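Local coordinates for adenylation domain (Streptomyces sp., PDB 5N9X), which belongs to the ANL superfamily of AMP-binding enzymes and is modelled with adenosine-5'-triphosphate and threonine bound, at residues Q501-P506 with R523-R528; E507-I512 with R518-R523. All coordinates share one frame; numbering follows the deposited sequence.

Both contacts lie in the C-terminal part of the chain. Strand 501-505 comes first; it is an outer strand of the three-stranded sheet with 450-457 and 463-470. The chain then runs through the irregular segment 507-512, turns, and ends in helix 518-528. Interaction 1 joins the strand to the last turns of that helix across 16 intervening residues. Interaction 2 falls within this loop and closes a tighter one, five residues long, between 507-512 and the first turns of the same helix. Their segments overlap at R523, which touches neither partner; the centres are about 10 Å apart, and successive parts of one helix meet first the incoming loop, then outer strand 501-505, beside one sheet face.

Interaction 1. Residues Q501-P506 with R523-R528; sequences QYLALP and RAFDER
The apolar part of this contact is built by L503 and F525, whose CA atoms are the nearest pair across the two segments, 7.1 Å apart. L503 sends its CD2 methyl to the foot of the phenylalanine, 3.8 Å from CA of F525 and 4.0 Å from its CB, and the same methyl lies at the edge of the ring, near its plane. L503 CB also meets F525 CD2, at 4.0 Å. The other leucine methyl, CD1, turns to the chain of R528 and rests 3.9 Å from its CG. A branched leucine suits this place because its two methyls reach two residues one helical turn apart. F525 holds CG trans to its main-chain nitrogen (chi1 172°), which swings the ring from the helix toward the strand; H456 of strand 450-457 packs edge-to-face with it, and V466 touches it too.

A polar side chain meets the far end of the ring obliquely. Q501 is extended beyond CG and brings its aliphatic part and its amide to F525 CE2 and CZ, with NE2 3.8 Å from CZ. The amide plane is inclined by 58° to the ring, so the pair is neither stacked flat nor perpendicular. Glutamine fits this partly exposed margin, since its methylene carbons touch CE2 and CZ while it ends in a polar group. R528 likewise offers its aliphatic CG, on an exposed residue whose chain bends at chi2.

No hydrogen bond links the segments. The strand spends its backbone bonds on C467 and Y469, whereas D526 is hydrogen-bonded to H456. With strand and helix axes 104° apart, the terminal helix crosses one face of the C-terminal sheet, an alpha/beta packing that belongs to the small C-terminal subdomain of ANL enzymes.

Interaction 2. Residues E507-I512 with R518-R523; sequences ELPRTI and RASVAR
Small-scale van der Waals packing joins P509, in the irregular loop after strand 501-505, to S520 and V521 in the first turns of helix 518-528. The proline ring is the centre of it. Its CB lies 3.3 Å from S520 OG, and its CG is 3.6 Å from S520 CB, so the serine meets CB and CG of the ring with both its side-chain atoms. The valine meets CG and CD: V521 CG2 sits 3.5 Å from P509 CG and 3.6 Å from P509 CD, which leaves CG shared between the two helix residues. The valine side chain and the ring cross at about a right angle. That methyl is placed by the valine torsion, with CG1 trans to the main-chain nitrogen (chi1 166°) and CG2 beside that nitrogen, anti to the carbonyl carbon.

The loop thus folds back on the helix that follows it, within the C-terminal subdomain of the ANL fold, and a main-chain hydrogen bond between P509 and D517 ties it just ahead of the helix. Proline suits the place: it is compact, and its ring carbons give a stiff apolar surface. Serine is small enough to let the ring come close to the helix, and valine, beta-branched and buried, fills the sheet side, where W454 and A468 touch it.

L508 extends the apolar patch more loosely, its CD2 standing 4.3 Å from V521 CG2, while D450, V452 and T470 pack around the leucine. Nearby, the guanidinium of R518 makes a salt bridge with E439 through NH1. The side chain of S520 lies about 13 Å from the bound ATP.

Interaction 1. Residues Q501-P506 with R523-R528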
loop_
_atom_site.group_PDB
_atom_site.type_symbol
_atom_site.label_atom_id
_atom_site.label_comp_id
_atom_site.label_asym_id
_atom_site.label_seq_id
_atom_site.Cartn_x
_atom_site.Cartn_y
_atom_site.Cartn_z
ATOM N N GLN A 501 2.433 22.258 21.188
ATOM C CA GLN A 501 1.026 22.565 20.947
ATOM C C GLN A 501 0.297 21.276 20.569
ATOM O O GLN A 501 0.846 20.443 19.848
ATOM C CB GLN A 501 0.867 23.640 19.841
ATOM C CG GLN A 501 -0.458 24.435 19.892
ATOM C CD GLN A 501 -0.359 25.864 19.298
ATOM O OE1 GLN A 501 0.678 26.527 19.387
ATOM N NE2 GLN A 501 -1.449 26.325 18.685
ATOM N N TYR A 502 -0.925 21.102 21.072
ATOM C CA TYR A 502 -1.727 19.899 20.796
ATOM C C TYR A 502 -2.995 20.313 20.105
ATOM O O TYR A 502 -3.602 21.303 20.503
ATOM C CB TYR A 502 -2.079 19.150 22.089
ATOM C CG TYR A 502 -0.898 18.499 22.738
ATOM C CD1 TYR A 502 -0.177 19.166 23.715
ATOM C CD2 TYR A 502 -0.509 17.208 22.394
ATOM C CE1 TYR A 502 0.903 18.587 24.317
ATOM C CE2 TYR A 502 0.584 16.616 23.003
ATOM C CZ TYR A 502 1.283 17.314 23.962
ATOM O OH TYR A 502 2.377 16.757 24.585
ATOM N N LEU A 503 -3.396 19.563 19.083
ATOM C CA LEU A 503 -4.670 19.794 18.406
ATOM C C LEU A 503 -5.491 18.507 18.396
ATOM O O LEU A 503 -5.085 17.493 17.823
ATOM C CB LEU A 503 -4.437 20.309 16.977
ATOM C CG LEU A 503 -5.608 20.379 15.986
ATOM C CD1 LEU A 503 -6.576 21.505 16.300
ATOM C CD2 LEU A 503 -5.104 20.532 14.551
ATOM N N ALA A 504 -6.652 18.548 19.033
ATOM C CA ALA A 504 -7.561 17.401 19.021
ATOM C C ALA A 504 -8.428 17.400 17.760
ATOM O O ALA A 504 -9.132 18.368 17.481
ATOM C CB ALA A 504 -8.436 17.393 20.274
ATOM N N LEU A 505 -8.364 16.308 17.004
ATOM C CA LEU A 505 -9.160 16.150 15.785
ATOM C C LEU A 505 -10.156 14.991 15.935
ATOM O O LEU A 505 -9.868 14.021 16.653
ATOM C CB LEU A 505 -8.234 15.916 14.585
ATOM C CG LEU A 505 -7.398 17.115 14.113
ATOM C CD1 LEU A 505 -6.407 16.709 13.029
ATOM C CD2 LEU A 505 -8.294 18.243 13.622
ATOM N N PRO A 506 -11.333 15.091 15.280
ATOM C CA PRO A 506 -12.306 13.981 15.305
ATOM C C PRO A 506 -11.765 12.735 14.593
ATOM O O PRO A 506 -11.980 11.601 15.030
ATOM C CB PRO A 506 -13.529 14.558 14.569
ATOM C CG PRO A 506 -13.395 16.039 14.697
ATOM C CD PRO A 506 -11.903 16.310 14.681
ATOM N N ARG A 523 -1.556 21.545 7.541
ATOM C CA ARG A 523 -2.358 22.625 6.979
ATOM C C ARG A 523 -3.625 22.924 7.788
ATOM O O ARG A 523 -4.025 24.085 7.907
ATOM C CB ARG A 523 -2.717 22.321 5.516
ATOM C CG ARG A 523 -1.522 22.435 4.571
ATOM C CD ARG A 523 -1.928 22.390 3.116
ATOM N NE ARG A 523 -1.245 21.310 2.397
ATOM C CZ ARG A 523 -1.841 20.195 1.980
ATOM N NH1 ARG A 523 -3.133 20.011 2.205
ATOM N NH2 ARG A 523 -1.147 19.266 1.338
ATOM N N ALA A 524 -4.243 21.882 8.341
ATOM C CA ALA A 524 -5.443 22.049 9.141
ATOM C C ALA A 524 -5.097 22.770 10.443
ATOM O O ALA A 524 -5.842 23.613 10.930
ATOM C CB ALA A 524 -6.087 20.692 9.427
ATOM N N PHE A 525 -3.957 22.393 11.002
ATOM C CA PHE A 525 -3.441 22.977 12.215
ATOM C C PHE A 525 -3.244 24.467 11.994
ATOM O O PHE A 525 -3.786 25.312 12.729
ATOM C CB PHE A 525 -2.126 22.297 12.605
ATOM C CG PHE A 525 -1.421 22.952 13.748
ATOM C CD1 PHE A 525 -0.462 23.948 13.520
ATOM C CD2 PHE A 525 -1.705 22.579 15.055
ATOM C CE1 PHE A 525 0.195 24.566 14.576
ATOM C CE2 PHE A 525 -1.050 23.192 16.115
ATOM C CZ PHE A 525 -0.091 24.190 15.869
ATOM N N ASP A 526 -2.472 24.777 10.963
ATOM C CA ASP A 526 -2.153 26.152 10.623
ATOM C C ASP A 526 -3.398 27.043 10.483
ATOM O O ASP A 526 -3.409 28.182 10.935
ATOM C CB ASP A 526 -1.329 26.170 9.335
ATOM C CG ASP A 526 -0.459 27.392 9.226
ATOM O OD1 ASP A 526 -0.975 28.452 8.817
ATOM O OD2 ASP A 526 0.738 27.292 9.568
ATOM N N GLU A 527 -4.453 26.517 9.869
ATOM C CA GLU A 527 -5.662 27.307 9.641
ATOM C C GLU A 527 -6.516 27.450 10.905
ATOM O O GLU A 527 -7.171 28.476 11.100
ATOM C CB GLU A 527 -6.466 26.701 8.473
ATOM C CG GLU A 527 -7.987 26.917 8.495
ATOM C CD GLU A 527 -8.740 26.010 9.486
ATOM O OE1 GLU A 527 -8.250 24.894 9.785
ATOM O OE2 GLU A 527 -9.818 26.430 9.976
ATOM N N ARG A 528 -6.505 26.432 11.764
ATOM C CA ARG A 528 -7.200 26.525 13.048
ATOM C C ARG A 528 -6.486 27.454 14.046
ATOM O O ARG A 528 -7.102 27.966 14.980
ATOM C CB ARG A 528 -7.398 25.120 13.658
ATOM C CG ARG A 528 -7.595 25.115 15.189
ATOM C CD ARG A 528 -9.052 24.998 15.653
ATOM N NE ARG A 528 -9.231 25.506 17.020
ATOM C CZ ARG A 528 -9.377 26.799 17.332
ATOM N NH1 ARG A 528 -9.371 27.723 16.376
ATOM N NH2 ARG A 528 -9.532 27.176 18.599
#

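Interaction 2. Residues E507-I512 with R518-R523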
loop_
_atom_site.group_PDB
_atom_site.type_symbol
_atom_site.label_atom_id
_atom_site.label_comp_id
_atom_site.label_asym_id
_atom_site.label_seq_id
_atom_site.Cartn_x
_atom_site.Cartn_y
_atom_site.Cartn_z
ATOM N N GLU A 507 -11.064 12.971 13.486
ATOM C CA GLU A 507 -10.331 11.938 12.750
ATOM C C GLU A 507 -9.090 12.596 12.156
ATOM O O GLU A 507 -9.088 13.799 11.933
ATOM C CB GLU A 507 -11.174 11.313 11.615
ATOM C CG GLU A 507 -12.696 11.493 11.698
ATOM C CD GLU A 507 -13.404 11.098 10.393
ATOM O OE1 GLU A 507 -12.704 10.933 9.369
ATOM O OE2 GLU A 507 -14.655 10.960 10.387
ATOM N N LEU A 508 -8.047 11.822 11.882
ATOM C CA LEU A 508 -6.921 12.350 11.128
ATOM C C LEU A 508 -7.290 12.286 9.647
ATOM O O LEU A 508 -7.968 11.346 9.222
ATOM C CB LEU A 508 -5.646 11.553 11.406
ATOM C CG LEU A 508 -5.040 11.670 12.808
ATOM C CD1 LEU A 508 -3.783 10.835 12.941
ATOM C CD2 LEU A 508 -4.772 13.118 13.201
ATOM N N PRO A 509 -6.864 13.291 8.858
ATOM C CA PRO A 509 -7.071 13.244 7.409
ATOM C C PRO A 509 -6.283 12.107 6.790
ATOM O O PRO A 509 -5.205 11.794 7.298
ATOM C CB PRO A 509 -6.554 14.607 6.933
ATOM C CG PRO A 509 -5.578 15.019 7.972
ATOM C CD PRO A 509 -6.181 14.535 9.264
ATOM N N ARG A 510 -6.807 11.527 5.708
ATOM C CA ARG A 510 -6.299 10.280 5.145
ATOM C C ARG A 510 -6.039 10.386 3.650
ATOM O O ARG A 510 -6.931 10.801 2.910
ATOM C CB ARG A 510 -7.314 9.156 5.362
ATOM C CG ARG A 510 -7.703 8.840 6.784
ATOM C CD ARG A 510 -6.631 8.142 7.578
ATOM N NE ARG A 510 -7.097 7.915 8.940
ATOM C CZ ARG A 510 -6.326 7.485 9.927
ATOM N NH1 ARG A 510 -5.059 7.184 9.693
ATOM N NH2 ARG A 510 -6.826 7.329 11.142
ATOM N N THR A 511 -4.839 9.989 3.211
ATOM C CA THR A 511 -4.579 9.722 1.796
ATOM C C THR A 511 -5.303 8.413 1.412
ATOM O O THR A 511 -5.701 7.648 2.290
ATOM C CB THR A 511 -3.064 9.628 1.486
ATOM O OG1 THR A 511 -2.402 8.949 2.548
ATOM C CG2 THR A 511 -2.443 11.017 1.346
ATOM N N ILE A 512 -5.492 8.162 0.117
ATOM C CA ILE A 512 -6.389 7.088 -0.325
ATOM C C ILE A 512 -5.918 5.676 0.055
ATOM O O ILE A 512 -6.708 4.732 0.010
ATOM C CB ILE A 512 -6.613 7.141 -1.855
ATOM C CG1 ILE A 512 -5.289 7.087 -2.580
ATOM C CG2 ILE A 512 -7.392 8.384 -2.254
ATOM C CD1 ILE A 512 -5.415 7.326 -4.060
ATOM N N ARG A 518 0.182 13.605 6.435
ATOM C CA ARG A 518 0.954 14.504 7.291
ATOM C C ARG A 518 0.875 15.974 6.812
ATOM O O ARG A 518 0.643 16.897 7.625
ATOM C CB ARG A 518 2.424 14.031 7.383
ATOM C CG ARG A 518 2.618 12.602 7.997
ATOM C CD ARG A 518 4.114 12.215 8.233
ATOM N NE ARG A 518 4.723 13.014 9.301
ATOM C CZ ARG A 518 4.728 12.705 10.600
ATOM N NH1 ARG A 518 4.219 11.563 11.042
ATOM N NH2 ARG A 518 5.298 13.533 11.464
ATOM N N ALA A 519 1.052 16.185 5.505
ATOM C CA ALA A 519 0.895 17.520 4.897
ATOM C C ALA A 519 -0.507 18.102 5.117
ATOM O O ALA A 519 -0.670 19.313 5.256
ATOM C CB ALA A 519 1.204 17.466 3.409
ATOM N N SER A 520 -1.520 17.238 5.139
ATOM C CA SER A 520 -2.888 17.636 5.507
ATOM C C SER A 520 -3.096 17.969 6.988
ATOM O O SER A 520 -4.025 18.671 7.366
ATOM C CB SER A 520 -3.863 16.526 5.129
ATOM O OG SER A 520 -5.188 16.987 5.131
ATOM N N VAL A 521 -2.277 17.422 7.855
ATOM C CA VAL A 521 -2.510 17.712 9.255
ATOM C C VAL A 521 -1.898 19.079 9.549
ATOM O O VAL A 521 -2.518 19.920 10.188
ATOM C CB VAL A 521 -1.936 16.602 10.176
ATOM C CG1 VAL A 521 -1.880 17.077 11.593
ATOM C CG2 VAL A 521 -2.801 15.367 10.086
ATOM N N ALA A 522 -0.699 19.298 9.040
ATOM C CA ALA A 522 -0.017 20.580 9.195
ATOM C C ALA A 522 -0.838 21.752 8.644
ATOM O O ALA A 522 -0.827 22.830 9.226
ATOM C CB ALA A 522 1.342 20.533 8.524
ATOM N N ARG A 523 -1.556 21.545 7.541
ATOM C CA ARG A 523 -2.358 22.625 6.979
ATOM C C ARG A 523 -3.625 22.924 7.788
ATOM O O ARG A 523 -4.025 24.085 7.907
ATOM C CB ARG A 523 -2.717 22.321 5.516
ATOM C CG ARG A 523 -1.522 22.435 4.571
ATOM C CD ARG A 523 -1.928 22.390 3.116
ATOM N NE ARG A 523 -1.245 21.310 2.397
ATOM C CZ ARG A 523 -1.841 20.195 1.980
ATOM N NH1 ARG A 523 -3.133 20.011 2.205
ATOM N NH2 ARG A 523 -1.147 19.266 1.338
#